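Long-range contacts in putative phosphatase/phosphodiesterase MPN_349 (Mycoplasma pneumoniae M129, PDB 1T71), which is a putative iron-dependent phosphatase of the YmdB-like family, probably acting as a phosphodiesterase on 2',3'-cyclic nucleotides: residues D88-L93 against G107-E112; N114-R119 against D149-I154. One frame throughout, in Å; residues are numbered along the deposited sequence.

Contact 1 (D88-L93 against G107-E112); sequences DLVRPL and GSLVFE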
ATOM      1  N   ASP A  88      10.211  -9.329  -6.817  1.00 28.12           N
ATOM      2  CA  ASP A  88       8.781  -9.034  -6.795  1.00 27.04           C
ATOM      3  C   ASP A  88       8.435  -7.918  -5.814  1.00 26.46           C
ATOM      4  O   ASP A  88       7.306  -7.840  -5.333  1.00 24.96           O
ATOM      5  CB  ASP A  88       7.997 -10.294  -6.429  1.00 32.42           C
ATOM      6  CG  ASP A  88       8.620 -11.046  -5.270  1.00 34.58           C
ATOM      7  OD1 ASP A  88       9.350 -10.415  -4.479  1.00 34.71           O
ATOM      8  OD2 ASP A  88       8.380 -12.266  -5.143  1.00 36.23           O
ATOM      9  N   LEU A  89       9.411  -7.056  -5.539  1.00 26.76           N
ATOM     10  CA  LEU A  89       9.239  -5.950  -4.600  1.00 26.53           C
ATOM     11  C   LEU A  89       9.581  -4.624  -5.272  1.00 26.91           C
ATOM     12  O   LEU A  89      10.664  -4.473  -5.841  1.00 28.11           O
ATOM     13  CB  LEU A  89      10.165  -6.180  -3.398  1.00 31.28           C
ATOM     14  CG  LEU A  89      10.391  -5.241  -2.205  1.00 33.69           C
ATOM     15  CD1 LEU A  89      10.193  -3.790  -2.597  1.00 33.74           C
ATOM     16  CD2 LEU A  89       9.468  -5.638  -1.065  1.00 33.25           C
ATOM     17  N   VAL A  90       8.668  -3.660  -5.195  1.00 22.22           N
ATOM     18  CA  VAL A  90       8.908  -2.351  -5.788  1.00 23.23           C
ATOM     19  C   VAL A  90       8.910  -1.255  -4.720  1.00 23.06           C
ATOM     20  O   VAL A  90       8.038  -1.212  -3.849  1.00 23.29           O
ATOM     21  CB  VAL A  90       7.833  -2.004  -6.861  1.00 37.71           C
ATOM     22  CG1 VAL A  90       7.755  -3.116  -7.900  1.00 40.37           C
ATOM     23  CG2 VAL A  90       6.477  -1.821  -6.208  1.00 40.62           C
ATOM     24  N   ARG A  91       9.899  -0.373  -4.790  1.00 22.05           N
ATOM     25  CA  ARG A  91      10.004   0.725  -3.845  1.00 23.55           C
ATOM     26  C   ARG A  91       9.702   2.024  -4.579  1.00 23.07           C
ATOM     27  O   ARG A  91       9.506   2.025  -5.793  1.00 25.29           O
ATOM     28  CB  ARG A  91      11.408   0.748  -3.216  1.00 25.42           C
ATOM     29  CG  ARG A  91      12.567   0.517  -4.175  1.00 22.46           C
ATOM     30  CD  ARG A  91      12.816   1.703  -5.095  1.00 24.15           C
ATOM     31  NE  ARG A  91      14.025   1.503  -5.890  1.00 25.56           N
ATOM     32  CZ  ARG A  91      14.561   2.416  -6.698  1.00 26.68           C
ATOM     33  NH1 ARG A  91      13.999   3.613  -6.831  1.00 26.38           N
ATOM     34  NH2 ARG A  91      15.664   2.132  -7.377  1.00 25.25           N
ATOM     35  N   PRO A  92       9.647   3.150  -3.861  1.00 25.19           N
ATOM     36  CA  PRO A  92       9.354   4.412  -4.554  1.00 26.67           C
ATOM     37  C   PRO A  92      10.378   4.746  -5.659  1.00 27.76           C
ATOM     38  O   PRO A  92      11.581   4.818  -5.402  1.00 26.64           O
ATOM     39  CB  PRO A  92       9.355   5.432  -3.416  1.00 24.61           C
ATOM     40  CG  PRO A  92       8.896   4.605  -2.225  1.00 23.56           C
ATOM     41  CD  PRO A  92       9.698   3.344  -2.400  1.00 23.44           C
ATOM     42  N   LEU A  93       9.886   4.940  -6.882  1.00 27.04           N
ATOM     43  CA  LEU A  93      10.720   5.258  -8.050  1.00 27.79           C
ATOM     44  C   LEU A  93      11.261   6.678  -7.963  1.00 28.84           C
ATOM     45  O   LEU A  93      12.366   6.986  -8.406  1.00 28.66           O
ATOM     46  CB  LEU A  93       9.875   5.121  -9.327  1.00 24.33           C
ATOM     47  CG  LEU A  93      10.501   5.482 -10.678  1.00 25.42           C
ATOM     48  CD1 LEU A  93      11.671   4.550 -10.984  1.00 25.04           C
ATOM     49  CD2 LEU A  93       9.442   5.353 -11.765  1.00 23.79           C
ATOM     50  N   GLY A 107      11.908   0.732  -8.846  1.00 32.17           N
ATOM     51  CA  GLY A 107      10.879   1.720  -8.569  1.00 31.30           C
ATOM     52  C   GLY A 107       9.652   1.358  -9.406  1.00 31.53           C
ATOM     53  O   GLY A 107       8.556   1.906  -9.236  1.00 31.34           O
ATOM     54  N   SER A 108       9.846   0.418 -10.324  1.00 26.13           N
ATOM     55  CA  SER A 108       8.779  -0.058 -11.198  1.00 27.13           C
ATOM     56  C   SER A 108       9.237  -1.389 -11.791  1.00 27.90           C
ATOM     57  O   SER A 108      10.426  -1.578 -12.042  1.00 28.27           O
ATOM     58  CB  SER A 108       8.525   0.950 -12.324  1.00 26.30           C
ATOM     59  OG  SER A 108       7.502   0.508 -13.195  1.00 25.20           O
ATOM     60  N   LEU A 109       8.310  -2.318 -11.994  1.00 29.81           N
ATOM     61  CA  LEU A 109       8.679  -3.606 -12.572  1.00 31.48           C
ATOM     62  C   LEU A 109       7.647  -4.086 -13.574  1.00 32.61           C
ATOM     63  O   LEU A 109       6.496  -3.651 -13.558  1.00 30.95           O
ATOM     64  CB  LEU A 109       8.885  -4.664 -11.481  1.00 32.31           C
ATOM     65  CG  LEU A 109       7.726  -5.206 -10.646  1.00 34.78           C
ATOM     66  CD1 LEU A 109       6.794  -6.053 -11.497  1.00 36.98           C
ATOM     67  CD2 LEU A 109       8.296  -6.055  -9.522  1.00 34.47           C
ATOM     68  N   VAL A 110       8.072  -4.989 -14.449  1.00 34.37           N
ATOM     69  CA  VAL A 110       7.190  -5.531 -15.468  1.00 36.82           C
ATOM     70  C   VAL A 110       7.303  -7.043 -15.544  1.00 38.33           C
ATOM     71  O   VAL A 110       8.394  -7.612 -15.488  1.00 38.63           O
ATOM     72  CB  VAL A 110       7.531  -4.975 -16.863  1.00 50.45           C
ATOM     73  CG1 VAL A 110       6.505  -5.454 -17.883  1.00 52.20           C
ATOM     74  CG2 VAL A 110       7.576  -3.470 -16.823  1.00 51.67           C
ATOM     75  N   PHE A 111       6.158  -7.691 -15.666  1.00 41.75           N
ATOM     76  CA  PHE A 111       6.113  -9.131 -15.795  1.00 43.13           C
ATOM     77  C   PHE A 111       4.922  -9.409 -16.692  1.00 45.75           C
ATOM     78  O   PHE A 111       4.055  -8.547 -16.865  1.00 45.34           O
ATOM     79  CB  PHE A 111       5.935  -9.809 -14.434  1.00 36.89           C
ATOM     80  CG  PHE A 111       4.650  -9.467 -13.739  1.00 35.73           C
ATOM     81  CD1 PHE A 111       4.476  -8.229 -13.134  1.00 35.35           C
ATOM     82  CD2 PHE A 111       3.618 -10.397 -13.670  1.00 36.61           C
ATOM     83  CE1 PHE A 111       3.290  -7.926 -12.462  1.00 35.57           C
ATOM     84  CE2 PHE A 111       2.428 -10.104 -13.003  1.00 36.29           C
ATOM     85  CZ  PHE A 111       2.265  -8.866 -12.398  1.00 35.65           C
ATOM     86  N   GLU A 112       4.877 -10.593 -17.286  1.00 45.19           N
ATOM     87  CA  GLU A 112       3.757 -10.902 -18.149  1.00 47.97           C
ATOM     88  C   GLU A 112       2.928 -11.981 -17.495  1.00 47.83           C
ATOM     89  O   GLU A 112       3.462 -12.888 -16.858  1.00 47.80           O
ATOM     90  CB  GLU A 112       4.237 -11.346 -19.537  1.00 97.78           C
ATOM     91  CG  GLU A 112       4.663 -12.801 -19.641  1.00102.94           C
ATOM     92  CD  GLU A 112       5.195 -13.144 -21.023  1.00105.52           C
ATOM     93  OE1 GLU A 112       6.293 -12.659 -21.381  1.00106.71           O
ATOM     94  OE2 GLU A 112       4.508 -13.889 -21.758  1.00107.36           O
TER

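Contact 2 (N114-R119 against D149-I154); sequences NKAKIR and DCDLHI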
ATOM      1  N   ASN A 114      -0.405 -14.205 -18.691  1.00 72.20           N
ATOM      2  CA  ASN A 114      -1.398 -14.597 -19.684  1.00 73.74           C
ATOM      3  C   ASN A 114      -1.703 -13.564 -20.763  1.00 73.07           C
ATOM      4  O   ASN A 114      -2.770 -12.941 -20.772  1.00 73.21           O
ATOM      5  CB  ASN A 114      -2.697 -15.022 -18.990  1.00 95.77           C
ATOM      6  CG  ASN A 114      -2.710 -16.504 -18.650  1.00 99.09           C
ATOM      7  OD1 ASN A 114      -2.742 -17.360 -19.545  1.00 99.32           O
ATOM      8  ND2 ASN A 114      -2.674 -16.817 -17.354  1.00 99.42           N
ATOM      9  N   LYS A 115      -0.751 -13.390 -21.673  1.00 74.01           N
ATOM     10  CA  LYS A 115      -0.911 -12.472 -22.790  1.00 73.60           C
ATOM     11  C   LYS A 115      -1.027 -11.021 -22.347  1.00 72.15           C
ATOM     12  O   LYS A 115      -1.708 -10.224 -22.992  1.00 73.04           O
ATOM     13  CB  LYS A 115      -2.156 -12.862 -23.595  1.00 83.41           C
ATOM     14  CG  LYS A 115      -2.223 -14.343 -23.950  1.00 86.12           C
ATOM     15  CD  LYS A 115      -3.576 -14.713 -24.546  1.00 87.58           C
ATOM     16  CE  LYS A 115      -3.676 -16.211 -24.795  1.00 88.07           C
ATOM     17  NZ  LYS A 115      -3.484 -16.991 -23.538  1.00 88.73           N
ATOM     18  N   ALA A 116      -0.362 -10.675 -21.252  1.00 42.59           N
ATOM     19  CA  ALA A 116      -0.424  -9.310 -20.760  1.00 40.48           C
ATOM     20  C   ALA A 116       0.871  -8.853 -20.102  1.00 38.81           C
ATOM     21  O   ALA A 116       1.391  -9.513 -19.205  1.00 37.18           O
ATOM     22  CB  ALA A 116      -1.579  -9.167 -19.782  1.00 41.70           C
ATOM     23  N   LYS A 117       1.386  -7.717 -20.562  1.00 39.80           N
ATOM     24  CA  LYS A 117       2.601  -7.142 -20.002  1.00 39.57           C
ATOM     25  C   LYS A 117       2.102  -6.210 -18.900  1.00 38.56           C
ATOM     26  O   LYS A 117       1.502  -5.166 -19.178  1.00 38.46           O
ATOM     27  CB  LYS A 117       3.348  -6.347 -21.072  1.00 57.64           C
ATOM     28  CG  LYS A 117       4.856  -6.331 -20.907  1.00 62.50           C
ATOM     29  CD  LYS A 117       5.516  -5.553 -22.036  1.00 66.02           C
ATOM     30  CE  LYS A 117       7.028  -5.768 -22.052  1.00 68.93           C
ATOM     31  NZ  LYS A 117       7.683  -5.368 -20.772  1.00 70.54           N
ATOM     32  N   ILE A 118       2.339  -6.596 -17.651  1.00 40.75           N
ATOM     33  CA  ILE A 118       1.880  -5.816 -16.510  1.00 38.30           C
ATOM     34  C   ILE A 118       2.988  -5.051 -15.796  1.00 36.76           C
ATOM     35  O   ILE A 118       4.050  -5.598 -15.498  1.00 36.01           O
ATOM     36  CB  ILE A 118       1.173  -6.725 -15.491  1.00 37.89           C
ATOM     37  CG1 ILE A 118       0.049  -7.498 -16.190  1.00 37.99           C
ATOM     38  CG2 ILE A 118       0.621  -5.890 -14.337  1.00 38.21           C
ATOM     39  CD1 ILE A 118      -0.668  -8.496 -15.295  1.00 37.38           C
ATOM     40  N   ARG A 119       2.723  -3.780 -15.514  1.00 32.70           N
ATOM     41  CA  ARG A 119       3.689  -2.935 -14.833  1.00 30.83           C
ATOM     42  C   ARG A 119       3.177  -2.494 -13.460  1.00 29.28           C
ATOM     43  O   ARG A 119       2.001  -2.162 -13.303  1.00 28.52           O
ATOM     44  CB  ARG A 119       3.982  -1.708 -15.689  1.00 34.60           C
ATOM     45  CG  ARG A 119       5.295  -1.037 -15.381  1.00 35.16           C
ATOM     46  CD  ARG A 119       5.597   0.081 -16.368  1.00 38.32           C
ATOM     47  NE  ARG A 119       6.981   0.515 -16.240  1.00 44.39           N
ATOM     48  CZ  ARG A 119       7.991   0.023 -16.949  1.00 44.64           C
ATOM     49  NH1 ARG A 119       7.779  -0.918 -17.855  1.00 44.53           N
ATOM     50  NH2 ARG A 119       9.221   0.466 -16.734  1.00 47.47           N
ATOM     51  N   ASP A 149       5.561   0.935 -22.550  1.00 90.08           N
ATOM     52  CA  ASP A 149       5.809  -0.502 -22.577  1.00 89.55           C
ATOM     53  C   ASP A 149       4.998  -1.302 -21.565  1.00 87.35           C
ATOM     54  O   ASP A 149       5.543  -1.788 -20.566  1.00 88.01           O
ATOM     55  CB  ASP A 149       7.288  -0.812 -22.356  1.00120.34           C
ATOM     56  CG  ASP A 149       7.585  -2.296 -22.456  1.00123.22           C
ATOM     57  OD1 ASP A 149       7.424  -2.860 -23.563  1.00124.58           O
ATOM     58  OD2 ASP A 149       7.964  -2.902 -21.428  1.00124.03           O
ATOM     59  N   CYS A 150       3.702  -1.439 -21.822  1.00 47.10           N
ATOM     60  CA  CYS A 150       2.829  -2.208 -20.944  1.00 43.81           C
ATOM     61  C   CYS A 150       1.363  -2.074 -21.319  1.00 41.16           C
ATOM     62  O   CYS A 150       0.923  -1.035 -21.812  1.00 40.38           O
ATOM     63  CB  CYS A 150       3.030  -1.798 -19.477  1.00 53.66           C
ATOM     64  SG  CYS A 150       2.875  -0.028 -19.145  1.00 54.57           S
ATOM     65  N   ASP A 151       0.617  -3.152 -21.096  1.00 54.43           N
ATOM     66  CA  ASP A 151      -0.808  -3.182 -21.384  1.00 52.33           C
ATOM     67  C   ASP A 151      -1.532  -2.692 -20.141  1.00 50.38           C
ATOM     68  O   ASP A 151      -2.483  -1.914 -20.225  1.00 51.15           O
ATOM     69  CB  ASP A 151      -1.244  -4.609 -21.717  1.00 57.35           C
ATOM     70  CG  ASP A 151      -0.456  -5.205 -22.868  1.00 58.51           C
ATOM     71  OD1 ASP A 151      -0.483  -4.619 -23.973  1.00 59.05           O
ATOM     72  OD2 ASP A 151       0.188  -6.258 -22.668  1.00 58.28           O
ATOM     73  N   LEU A 152      -1.071  -3.164 -18.986  1.00 40.62           N
ATOM     74  CA  LEU A 152      -1.649  -2.768 -17.710  1.00 36.71           C
ATOM     75  C   LEU A 152      -0.580  -2.065 -16.878  1.00 33.96           C
ATOM     76  O   LEU A 152       0.590  -2.452 -16.886  1.00 33.22           O
ATOM     77  CB  LEU A 152      -2.185  -3.988 -16.959  1.00 37.60           C
ATOM     78  CG  LEU A 152      -3.153  -4.893 -17.725  1.00 39.34           C
ATOM     79  CD1 LEU A 152      -3.832  -5.842 -16.748  1.00 40.97           C
ATOM     80  CD2 LEU A 152      -4.192  -4.050 -18.447  1.00 42.78           C
ATOM     81  N   HIS A 153      -0.987  -1.022 -16.167  1.00 35.53           N
ATOM     82  CA  HIS A 153      -0.061  -0.264 -15.339  1.00 33.01           C
ATOM     83  C   HIS A 153      -0.752   0.003 -14.011  1.00 31.14           C
ATOM     84  O   HIS A 153      -1.730   0.748 -13.959  1.00 29.35           O
ATOM     85  CB  HIS A 153       0.288   1.059 -16.024  1.00 28.19           C
ATOM     86  CG  HIS A 153       1.560   1.679 -15.538  1.00 26.60           C
ATOM     87  ND1 HIS A 153       2.133   1.359 -14.324  1.00 26.93           N
ATOM     88  CD2 HIS A 153       2.356   2.625 -16.091  1.00 26.30           C
ATOM     89  CE1 HIS A 153       3.226   2.080 -14.153  1.00 23.32           C
ATOM     90  NE2 HIS A 153       3.385   2.856 -15.209  1.00 28.38           N
ATOM     91  N   ILE A 154      -0.248  -0.627 -12.952  1.00 27.42           N
ATOM     92  CA  ILE A 154      -0.802  -0.486 -11.608  1.00 26.06           C
ATOM     93  C   ILE A 154       0.070   0.464 -10.795  1.00 25.78           C
ATOM     94  O   ILE A 154       1.270   0.237 -10.639  1.00 25.35           O
ATOM     95  CB  ILE A 154      -0.872  -1.866 -10.908  1.00 26.22           C
ATOM     96  CG1 ILE A 154      -1.859  -2.768 -11.661  1.00 28.02           C
ATOM     97  CG2 ILE A 154      -1.291  -1.710  -9.452  1.00 24.15           C
ATOM     98  CD1 ILE A 154      -1.892  -4.206 -11.167  1.00 27.36           C
TER

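Contact 1 (D88-L93 against G107-E112)
In this calcineurin-like metallophosphatase fold, a sandwich of two mixed sheets, Val90 on edge strand 89-90 of one sheet packs against Leu109 on edge strand 108-112 of the other, while Arg91 and Leu93 close on Gly107. The two branched side chains cross at about a right angle. CG1 of Val90 meets CD2 of Leu109 at 3.4 Å and its CG at 3.5 Å, tighter than usual for carbon pairs. CD2 of Leu109 also reaches CA of Asp88, at 4.1 Å. Aliphatic residues suit this buried seam between the sheets.

Gly107 is the closest meeting of the backbones. Its CA donates a C-H to the carbonyl O of Arg91, 3.1 Å away, and lies 3.6 Å from CA of Leu93; with no side chain of its own, Gly107 lets the backbones come this close. CB of Leu93 rests 3.5 Å from the Gly107 O. Arg91 bends at chi2 (72°), bringing one face of its guanidinium over the Gly107 N. In the guanidinium plane its NH1 bonds O of Pro92 at 3.1 Å, while NH2 is taken by the Gly105 carbonyl, so the guanidinium links the chain at Pro92 to the residues just before Gly107.

Pro92 lies about 6 Å, side chain to side chain, from the iron ligand His158. Strand 66-68 pairs with 89-90, and strand 117-124 with 108-112. Asp88 hydrogen-bonds Tyr56 and forms a salt bridge with Lys60, both of helix 53-62, and Leu93 touches helix 137-145.

Contact 2 (N114-R119 against D149-I154)
Strands 117-119 and 152-154 run parallel, their axes 4.7 Å apart and inclined by 19°, with Ile118 paired to Leu152 and Arg119 to His153. Arg119 is gripped at both ends of its backbone: its N donates to O of Leu152, and its O accepts from N of Ile154 at 2.7 Å. At the entrance, Lys117 O takes two donors, N of Asp151 and N of Leu152, while Lys117 N gives a nearly straight bond (2.8 Å, 175°) to the anti lone pair of Asp151 OD2. A short acidic side chain thus stands in for a main-chain acceptor where the strand begins. Lys117, bent at chi4, brings NZ to the syn side of Asp149 OD2 in a 2.6 Å salt bridge, its detail less certain because Asp149 is poorly ordered.

Arg119 stretches out beside His153, and its CD lies over one face of the imidazole, 3.9 Å from the centroid, a CH-pi contact; the same CD passes 3.9 Å from SG of Cys150. The long aliphatic stem suits this covering role. Ile118 CG1 and Leu152 CB meet on the other face, as fits buried branched residues.

That face packs on Phe7 of strand 6-10, whereas helix 137-145 covers Arg119 and His153, completing a beta-alpha-beta unit; strand 108-112 flanks 117-124.

From the N terminus, the chain first builds strands 6-10, 37-41 and 66-68 of one sheet and adds 89-90 at its edge. Contact 1 then closes a short loop without helix or strand, which carries the chain over to the second sheet at 108-112. A turn leads into 117-124, antiparallel to 108-112 and joined to it by a probable hydrogen bond from Ile118 N to Phe111 O. Contact 2 closes the next and longer loop, through helix 137-145 and back to 152-158. The two loops follow in series, neither enclosing nor crossing the other. Contact 1 thus ties the two sheets at their edges, and contact 2 extends the second sheet inward.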